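Local coordinates for protein tRNA-splicing endonuclease (Sulfolobus tokodaii, PDB 2CV8) that probably cleaves precursor tRNA at the 5' and 3' splice sites to release the intron, leaving 2',3'-cyclic phosphate and 5'-hydroxyl ends, at residues Leu50-Ile64 / Asp72-Ile84. Residues are numbered along the deposited sequence; the frame is centred on the assembly and turned at random.
Sequences LIEGVYLVKKGKLEI and DFERLYQIGVTQI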
ATOM      1  N   LEU B  50      22.720   8.739 -10.639  1.00 25.24           N
ATOM      2  CA  LEU B  50      22.938   7.650 -11.581  1.00 25.64           C
ATOM      3  C   LEU B  50      21.652   7.280 -12.312  1.00 26.51           C
ATOM      4  O   LEU B  50      21.674   7.016 -13.514  1.00 24.03           O
ATOM      5  CB  LEU B  50      23.513   6.428 -10.869  1.00 31.99           C
ATOM      6  CG  LEU B  50      25.034   6.483 -10.733  1.00 49.01           C
ATOM      7  CD1 LEU B  50      25.532   5.379  -9.811  1.00 41.20           C
ATOM      8  CD2 LEU B  50      25.652   6.369 -12.123  1.00 42.50           C
ATOM      9  N   ILE B  51      20.531   7.275 -11.595  1.00 29.22           N
ATOM     10  CA  ILE B  51      19.251   6.944 -12.213  1.00 22.41           C
ATOM     11  C   ILE B  51      18.957   7.897 -13.376  1.00 21.13           C
ATOM     12  O   ILE B  51      18.557   7.461 -14.451  1.00 18.94           O
ATOM     13  CB  ILE B  51      18.112   6.988 -11.174  1.00 20.58           C
ATOM     14  CG1 ILE B  51      18.246   5.798 -10.230  1.00 14.90           C
ATOM     15  CG2 ILE B  51      16.764   6.918 -11.849  1.00  3.61           C
ATOM     16  CD1 ILE B  51      17.186   5.759  -9.159  1.00 26.17           C
ATOM     17  N   GLU B  52      19.163   9.192 -13.162  1.00 17.26           N
ATOM     18  CA  GLU B  52      18.938  10.179 -14.209  1.00 12.52           C
ATOM     19  C   GLU B  52      19.971  10.030 -15.336  1.00 21.30           C
ATOM     20  O   GLU B  52      19.628  10.027 -16.525  1.00 12.49           O
ATOM     21  CB  GLU B  52      19.039  11.591 -13.638  1.00 26.96           C
ATOM     22  CG  GLU B  52      17.960  11.934 -12.656  1.00 27.21           C
ATOM     23  CD  GLU B  52      18.008  13.383 -12.247  1.00 38.56           C
ATOM     24  OE1 GLU B  52      19.018  13.795 -11.643  1.00 12.24           O
ATOM     25  OE2 GLU B  52      17.038  14.113 -12.534  1.00 42.13           O
ATOM     26  N   GLY B  53      21.240   9.922 -14.953  1.00 33.11           N
ATOM     27  CA  GLY B  53      22.294   9.781 -15.939  1.00 31.42           C
ATOM     28  C   GLY B  53      22.132   8.566 -16.838  1.00 33.90           C
ATOM     29  O   GLY B  53      22.301   8.653 -18.058  1.00 32.88           O
ATOM     30  N   VAL B  54      21.814   7.425 -16.236  1.00 29.11           N
ATOM     31  CA  VAL B  54      21.637   6.200 -16.990  1.00 31.40           C
ATOM     32  C   VAL B  54      20.473   6.380 -17.965  1.00 34.32           C
ATOM     33  O   VAL B  54      20.534   5.917 -19.105  1.00 35.82           O
ATOM     34  CB  VAL B  54      21.385   4.982 -16.035  1.00 37.48           C
ATOM     35  CG1 VAL B  54      21.042   3.727 -16.837  1.00 38.24           C
ATOM     36  CG2 VAL B  54      22.632   4.718 -15.198  1.00 22.03           C
ATOM     37  N   TYR B  55      19.420   7.066 -17.526  1.00 34.32           N
ATOM     38  CA  TYR B  55      18.270   7.300 -18.394  1.00 32.80           C
ATOM     39  C   TYR B  55      18.677   8.150 -19.596  1.00 37.56           C
ATOM     40  O   TYR B  55      18.454   7.755 -20.748  1.00 32.61           O
ATOM     41  CB  TYR B  55      17.144   8.015 -17.639  1.00 26.45           C
ATOM     42  CG  TYR B  55      15.913   8.235 -18.493  1.00 29.43           C
ATOM     43  CD1 TYR B  55      15.235   7.154 -19.053  1.00 32.89           C
ATOM     44  CD2 TYR B  55      15.451   9.520 -18.779  1.00 29.26           C
ATOM     45  CE1 TYR B  55      14.133   7.340 -19.879  1.00 20.67           C
ATOM     46  CE2 TYR B  55      14.347   9.720 -19.610  1.00 25.74           C
ATOM     47  CZ  TYR B  55      13.696   8.618 -20.156  1.00 25.59           C
ATOM     48  OH  TYR B  55      12.617   8.782 -20.983  1.00 31.28           O
ATOM     49  N   LEU B  56      19.276   9.312 -19.319  1.00 19.25           N
ATOM     50  CA  LEU B  56      19.715  10.223 -20.370  1.00 22.22           C
ATOM     51  C   LEU B  56      20.679   9.569 -21.359  1.00 27.61           C
ATOM     52  O   LEU B  56      20.610   9.818 -22.570  1.00 25.38           O
ATOM     53  CB  LEU B  56      20.360  11.464 -19.757  1.00  9.58           C
ATOM     54  CG  LEU B  56      19.383  12.348 -18.976  1.00 20.39           C
ATOM     55  CD1 LEU B  56      20.124  13.556 -18.409  1.00 16.98           C
ATOM     56  CD2 LEU B  56      18.240  12.790 -19.889  1.00  2.42           C
ATOM     57  N   VAL B  57      21.585   8.743 -20.852  1.00 24.40           N
ATOM     58  CA  VAL B  57      22.515   8.057 -21.732  1.00 20.50           C
ATOM     59  C   VAL B  57      21.706   7.180 -22.685  1.00 23.15           C
ATOM     60  O   VAL B  57      21.875   7.244 -23.902  1.00 22.86           O
ATOM     61  CB  VAL B  57      23.487   7.170 -20.940  1.00 25.73           C
ATOM     62  CG1 VAL B  57      24.119   6.145 -21.870  1.00  4.98           C
ATOM     63  CG2 VAL B  57      24.558   8.034 -20.274  1.00  6.65           C
ATOM     64  N   LYS B  58      20.822   6.365 -22.120  1.00 24.83           N
ATOM     65  CA  LYS B  58      19.983   5.477 -22.908  1.00 27.51           C
ATOM     66  C   LYS B  58      19.164   6.270 -23.920  1.00 26.32           C
ATOM     67  O   LYS B  58      18.841   5.768 -24.995  1.00 35.47           O
ATOM     68  CB  LYS B  58      19.046   4.696 -21.988  1.00 31.96           C
ATOM     69  CG  LYS B  58      18.106   3.734 -22.692  1.00 32.83           C
ATOM     70  CD  LYS B  58      16.940   3.392 -21.775  1.00 44.47           C
ATOM     71  CE  LYS B  58      15.921   2.479 -22.444  1.00 53.95           C
ATOM     72  NZ  LYS B  58      16.410   1.080 -22.570  1.00 45.41           N
ATOM     73  N   LYS B  59      18.834   7.510 -23.582  1.00  5.32           N
ATOM     74  CA  LYS B  59      18.039   8.353 -24.472  1.00 19.77           C
ATOM     75  C   LYS B  59      18.910   9.033 -25.517  1.00 22.57           C
ATOM     76  O   LYS B  59      18.409   9.795 -26.356  1.00  6.24           O
ATOM     77  CB  LYS B  59      17.288   9.432 -23.677  1.00 32.17           C
ATOM     78  CG  LYS B  59      16.280   8.908 -22.666  1.00 34.53           C
ATOM     79  CD  LYS B  59      15.293   7.907 -23.275  1.00 17.10           C
ATOM     80  CE  LYS B  59      14.527   8.502 -24.426  1.00 25.61           C
ATOM     81  NZ  LYS B  59      13.462   7.563 -24.886  1.00 41.03           N
ATOM     82  N   GLY B  60      20.214   8.767 -25.447  1.00 30.34           N
ATOM     83  CA  GLY B  60      21.157   9.344 -26.389  1.00 26.37           C
ATOM     84  C   GLY B  60      21.349  10.834 -26.208  1.00 26.39           C
ATOM     85  O   GLY B  60      22.009  11.487 -27.015  1.00 27.87           O
ATOM     86  N   LYS B  61      20.767  11.380 -25.148  1.00 29.95           N
ATOM     87  CA  LYS B  61      20.890  12.800 -24.874  1.00 22.71           C
ATOM     88  C   LYS B  61      22.106  13.131 -24.010  1.00 18.51           C
ATOM     89  O   LYS B  61      22.321  14.286 -23.652  1.00 26.15           O
ATOM     90  CB  LYS B  61      19.625  13.311 -24.181  1.00 18.79           C
ATOM     91  CG  LYS B  61      18.479  13.662 -25.121  1.00 36.44           C
ATOM     92  CD  LYS B  61      17.748  12.443 -25.630  1.00 61.17           C
ATOM     93  CE  LYS B  61      16.484  12.851 -26.385  1.00 68.38           C
ATOM     94  NZ  LYS B  61      15.624  11.683 -26.744  1.00 62.11           N
ATOM     95  N   LEU B  62      22.916  12.128 -23.693  1.00 20.19           N
ATOM     96  CA  LEU B  62      24.068  12.353 -22.825  1.00 24.87           C
ATOM     97  C   LEU B  62      25.152  11.290 -22.888  1.00 33.44           C
ATOM     98  O   LEU B  62      24.870  10.090 -22.956  1.00 28.44           O
ATOM     99  CB  LEU B  62      23.584  12.466 -21.385  1.00 40.16           C
ATOM    100  CG  LEU B  62      24.609  12.515 -20.260  1.00 35.82           C
ATOM    101  CD1 LEU B  62      25.419  13.785 -20.353  1.00 49.26           C
ATOM    102  CD2 LEU B  62      23.881  12.464 -18.936  1.00 31.57           C
ATOM    103  N   GLU B  63      26.398  11.748 -22.850  1.00 46.56           N
ATOM    104  CA  GLU B  63      27.559  10.866 -22.868  1.00 43.65           C
ATOM    105  C   GLU B  63      28.193  10.967 -21.495  1.00 46.59           C
ATOM    106  O   GLU B  63      28.213  12.039 -20.897  1.00 44.76           O
ATOM    107  CB  GLU B  63      28.558  11.322 -23.930  1.00 65.92           C
ATOM    108  CG  GLU B  63      28.303  10.740 -25.300  1.00 83.94           C
ATOM    109  CD  GLU B  63      28.780   9.306 -25.411  1.00 94.54           C
ATOM    110  OE1 GLU B  63      28.450   8.494 -24.524  1.00103.09           O
ATOM    111  OE2 GLU B  63      29.485   8.989 -26.389  1.00103.41           O
ATOM    112  N   ILE B  64      28.704   9.858 -20.983  1.00 36.75           N
ATOM    113  CA  ILE B  64      29.318   9.891 -19.671  1.00 30.08           C
ATOM    114  C   ILE B  64      30.736   9.355 -19.657  1.00 31.08           C
ATOM    115  O   ILE B  64      31.059   8.386 -20.343  1.00 29.70           O
ATOM    116  CB  ILE B  64      28.433   9.158 -18.649  1.00 25.81           C
ATOM    117  CG1 ILE B  64      27.272  10.083 -18.261  1.00 25.54           C
ATOM    118  CG2 ILE B  64      29.239   8.761 -17.420  1.00 23.40           C
ATOM    119  CD1 ILE B  64      26.082   9.366 -17.711  1.00 30.45           C
ATOM    120  N   ASP B  72      29.320   3.334 -21.155  1.00 54.15           N
ATOM    121  CA  ASP B  72      28.073   3.266 -21.910  1.00 50.03           C
ATOM    122  C   ASP B  72      26.957   2.803 -20.991  1.00 43.54           C
ATOM    123  O   ASP B  72      27.172   2.617 -19.793  1.00 42.57           O
ATOM    124  CB  ASP B  72      28.197   2.315 -23.106  1.00 46.77           C
ATOM    125  CG  ASP B  72      28.548   0.901 -22.702  1.00 59.73           C
ATOM    126  OD1 ASP B  72      28.487   0.017 -23.579  1.00 69.04           O
ATOM    127  OD2 ASP B  72      28.889   0.668 -21.520  1.00 64.64           O
ATOM    128  N   PHE B  73      25.767   2.618 -21.552  1.00 32.29           N
ATOM    129  CA  PHE B  73      24.603   2.187 -20.775  1.00 35.88           C
ATOM    130  C   PHE B  73      24.809   0.915 -19.942  1.00 32.28           C
ATOM    131  O   PHE B  73      24.501   0.896 -18.756  1.00 21.10           O
ATOM    132  CB  PHE B  73      23.407   1.983 -21.701  1.00 28.88           C
ATOM    133  CG  PHE B  73      22.139   1.637 -20.982  1.00 33.36           C
ATOM    134  CD1 PHE B  73      21.373   2.628 -20.391  1.00 37.59           C
ATOM    135  CD2 PHE B  73      21.716   0.315 -20.887  1.00 39.45           C
ATOM    136  CE1 PHE B  73      20.200   2.307 -19.715  1.00 50.53           C
ATOM    137  CE2 PHE B  73      20.550  -0.017 -20.214  1.00 32.05           C
ATOM    138  CZ  PHE B  73      19.788   0.978 -19.626  1.00 45.43           C
ATOM    139  N   GLU B  74      25.316  -0.144 -20.570  1.00 47.03           N
ATOM    140  CA  GLU B  74      25.545  -1.412 -19.887  1.00 44.91           C
ATOM    141  C   GLU B  74      26.435  -1.224 -18.668  1.00 43.55           C
ATOM    142  O   GLU B  74      26.152  -1.758 -17.598  1.00 49.72           O
ATOM    143  CB  GLU B  74      26.198  -2.424 -20.835  1.00 93.43           C
ATOM    144  CG  GLU B  74      25.338  -2.866 -22.022  1.00111.01           C
ATOM    145  CD  GLU B  74      25.030  -1.741 -23.001  1.00116.59           C
ATOM    146  OE1 GLU B  74      24.218  -0.857 -22.663  1.00118.37           O
ATOM    147  OE2 GLU B  74      25.602  -1.735 -24.110  1.00120.01           O
ATOM    148  N   ARG B  75      27.514  -0.467 -18.829  1.00 41.77           N
ATOM    149  CA  ARG B  75      28.439  -0.233 -17.724  1.00 46.44           C
ATOM    150  C   ARG B  75      27.855   0.671 -16.648  1.00 41.23           C
ATOM    151  O   ARG B  75      27.992   0.393 -15.455  1.00 38.61           O
ATOM    152  CB  ARG B  75      29.758   0.353 -18.250  1.00 46.78           C
ATOM    153  CG  ARG B  75      30.802  -0.704 -18.610  1.00 62.64           C
ATOM    154  CD  ARG B  75      31.518  -1.211 -17.363  1.00 66.29           C
ATOM    155  NE  ARG B  75      32.373  -0.174 -16.789  1.00 70.35           N
ATOM    156  CZ  ARG B  75      32.938  -0.242 -15.588  1.00 74.84           C
ATOM    157  NH1 ARG B  75      32.745  -1.303 -14.815  1.00 75.89           N
ATOM    158  NH2 ARG B  75      33.694   0.756 -15.156  1.00 70.07           N
ATOM    159  N   LEU B  76      27.206   1.750 -17.068  1.00 45.58           N
ATOM    160  CA  LEU B  76      26.606   2.672 -16.121  1.00 37.99           C
ATOM    161  C   LEU B  76      25.525   1.971 -15.330  1.00 35.10           C
ATOM    162  O   LEU B  76      25.465   2.099 -14.111  1.00 38.36           O
ATOM    163  CB  LEU B  76      26.021   3.880 -16.842  1.00 33.12           C
ATOM    164  CG  LEU B  76      26.968   5.070 -16.908  1.00 42.95           C
ATOM    165  CD1 LEU B  76      26.384   6.154 -17.797  1.00 52.99           C
ATOM    166  CD2 LEU B  76      27.196   5.588 -15.495  1.00 50.64           C
ATOM    167  N   TYR B  77      24.667   1.231 -16.021  1.00 26.61           N
ATOM    168  CA  TYR B  77      23.601   0.507 -15.340  1.00 33.04           C
ATOM    169  C   TYR B  77      24.229  -0.388 -14.272  1.00 34.27           C
ATOM    170  O   TYR B  77      23.821  -0.378 -13.111  1.00 25.26           O
ATOM    171  CB  TYR B  77      22.814  -0.359 -16.323  1.00 27.28           C
ATOM    172  CG  TYR B  77      21.567  -0.968 -15.721  1.00 39.48           C
ATOM    173  CD1 TYR B  77      20.356  -0.281 -15.731  1.00 33.56           C
ATOM    174  CD2 TYR B  77      21.607  -2.223 -15.117  1.00 35.21           C
ATOM    175  CE1 TYR B  77      19.217  -0.831 -15.153  1.00 33.66           C
ATOM    176  CE2 TYR B  77      20.475  -2.781 -14.534  1.00 30.09           C
ATOM    177  CZ  TYR B  77      19.283  -2.082 -14.554  1.00 32.19           C
ATOM    178  OH  TYR B  77      18.166  -2.626 -13.956  1.00 37.95           O
ATOM    179  N   GLN B  78      25.233  -1.160 -14.670  1.00 50.06           N
ATOM    180  CA  GLN B  78      25.901  -2.046 -13.736  1.00 50.27           C
ATOM    181  C   GLN B  78      26.447  -1.286 -12.533  1.00 49.85           C
ATOM    182  O   GLN B  78      26.376  -1.774 -11.402  1.00 55.27           O
ATOM    183  CB  GLN B  78      27.031  -2.807 -14.427  1.00 43.83           C
ATOM    184  CG  GLN B  78      27.786  -3.721 -13.474  1.00 67.35           C
ATOM    185  CD  GLN B  78      26.877  -4.713 -12.757  1.00 65.03           C
ATOM    186  OE1 GLN B  78      27.109  -5.053 -11.595  1.00 69.89           O
ATOM    187  NE2 GLN B  78      25.848  -5.189 -13.451  1.00 54.35           N
ATOM    188  N   ILE B  79      26.989  -0.095 -12.769  1.00 33.69           N
ATOM    189  CA  ILE B  79      27.523   0.708 -11.672  1.00 30.38           C
ATOM    190  C   ILE B  79      26.393   1.097 -10.734  1.00 30.90           C
ATOM    191  O   ILE B  79      26.564   1.098  -9.515  1.00 26.90           O
ATOM    192  CB  ILE B  79      28.208   1.990 -12.175  1.00 33.62           C
ATOM    193  CG1 ILE B  79      29.456   1.623 -12.972  1.00 29.18           C
ATOM    194  CG2 ILE B  79      28.579   2.884 -11.001  1.00 33.63           C
ATOM    195  CD1 ILE B  79      30.163   2.815 -13.552  1.00 23.20           C
ATOM    196  N   GLY B  80      25.241   1.425 -11.312  1.00 34.41           N
ATOM    197  CA  GLY B  80      24.091   1.791 -10.510  1.00 40.75           C
ATOM    198  C   GLY B  80      23.730   0.649  -9.578  1.00 42.25           C
ATOM    199  O   GLY B  80      23.474   0.860  -8.388  1.00 37.45           O
ATOM    200  N   VAL B  81      23.720  -0.566 -10.116  1.00 50.81           N
ATOM    201  CA  VAL B  81      23.395  -1.745  -9.324  1.00 59.13           C
ATOM    202  C   VAL B  81      24.330  -1.866  -8.133  1.00 54.41           C
ATOM    203  O   VAL B  81      23.887  -2.148  -7.023  1.00 58.87           O
ATOM    204  CB  VAL B  81      23.507  -3.035 -10.150  1.00 70.15           C
ATOM    205  CG1 VAL B  81      23.260  -4.234  -9.257  1.00 61.40           C
ATOM    206  CG2 VAL B  81      22.504  -3.011 -11.294  1.00 67.53           C
ATOM    207  N   THR B  82      25.620  -1.649  -8.372  1.00 39.56           N
ATOM    208  CA  THR B  82      26.629  -1.730  -7.317  1.00 44.29           C
ATOM    209  C   THR B  82      26.565  -0.582  -6.293  1.00 50.45           C
ATOM    210  O   THR B  82      26.607  -0.810  -5.076  1.00 56.21           O
ATOM    211  CB  THR B  82      28.057  -1.751  -7.913  1.00 41.15           C
ATOM    212  OG1 THR B  82      28.214  -2.903  -8.746  1.00 37.52           O
ATOM    213  CG2 THR B  82      29.090  -1.814  -6.813  1.00 24.68           C
ATOM    214  N   GLN B  83      26.465   0.646  -6.790  1.00 44.60           N
ATOM    215  CA  GLN B  83      26.426   1.828  -5.935  1.00 41.66           C
ATOM    216  C   GLN B  83      25.099   2.133  -5.239  1.00 42.41           C
ATOM    217  O   GLN B  83      25.070   2.389  -4.036  1.00 48.47           O
ATOM    218  CB  GLN B  83      26.838   3.058  -6.749  1.00 43.26           C
ATOM    219  CG  GLN B  83      28.182   2.930  -7.431  1.00 59.65           C
ATOM    220  CD  GLN B  83      29.262   2.498  -6.469  1.00 58.92           C
ATOM    221  OE1 GLN B  83      29.441   3.105  -5.414  1.00 57.49           O
ATOM    222  NE2 GLN B  83      29.987   1.442  -6.821  1.00 58.47           N
ATOM    223  N   ILE B  84      24.007   2.112  -5.998  1.00 47.93           N
ATOM    224  CA  ILE B  84      22.689   2.444  -5.471  1.00 46.79           C
ATOM    225  C   ILE B  84      21.786   1.280  -5.047  1.00 45.01           C
ATOM    226  O   ILE B  84      21.471   0.398  -5.845  1.00 49.22           O
ATOM    227  CB  ILE B  84      21.916   3.328  -6.501  1.00 57.89           C
ATOM    228  CG1 ILE B  84      22.343   4.794  -6.373  1.00 61.19           C
ATOM    229  CG2 ILE B  84      20.417   3.214  -6.289  1.00 63.48           C
ATOM    230  CD1 ILE B  84      23.777   5.081  -6.747  1.00 58.02           C
TER
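Leu50 CD2 meets Leu76 CD2 at 3.8 Å, and the contacts around this pair illustrate how two nearly antiparallel helices, 50-58 and 73-83, can be joined with no hydrogen bond between them, chiefly by apolar side chains. Leu50 enters as a knob among Leu76, Ile79, Gly80 and Gln83. Leu50 CD1 lies 3.9 Å from Gly80 CA, where no side chain stands between, and also touches Ile84 CD1. Leu76 divides its methyls in the complementary way: CD2 goes to Leu50, and Leu76 CD1 fits between Val57 CG2, 3.6 Å away, and the end of Ile64. Val54 slides past Leu76 in the opposite direction, so that Val54 CG2 rests against Leu76 CB at 3.9 Å. The helix axes approach to 9.6 Å. Their N-to-C directions differ by 164°. Both helices belong to the N-terminal part of this archaeal endonuclease, where strands 63-66 and 69-71 form an antiparallel hairpin at the edge of a mixed sheet; Ile64, on strand 63-66, turns toward Leu76, and Leu5 of strand 2-6 packs beside Leu50 and Ile79. Towards the start of helix 73-83, Phe73 takes over. The Phe73 ring swings back to helix 50-58 because chi1 (-176°) sets CG opposite the backbone N. There the side chains of Val54 and Phe73 cross at about a right angle, while Lys58 lies alongside, pointing the same way as Phe73. Phe73 CE1 meets both, Lys58 CB at 3.5 Å, and Val54 O lies at the ring edge, in its plane. A serine in place of Phe73 would probably leave Val54 CG1 and the aliphatic part of Lys58 without their aromatic partner and open a gap at this end of the helix pair. One turn further along, Tyr77 offers Val54 CG1 the edge of its ring, with Tyr77 CD1 at 4.2 Å, and makes an edge-to-face contact with Phe87.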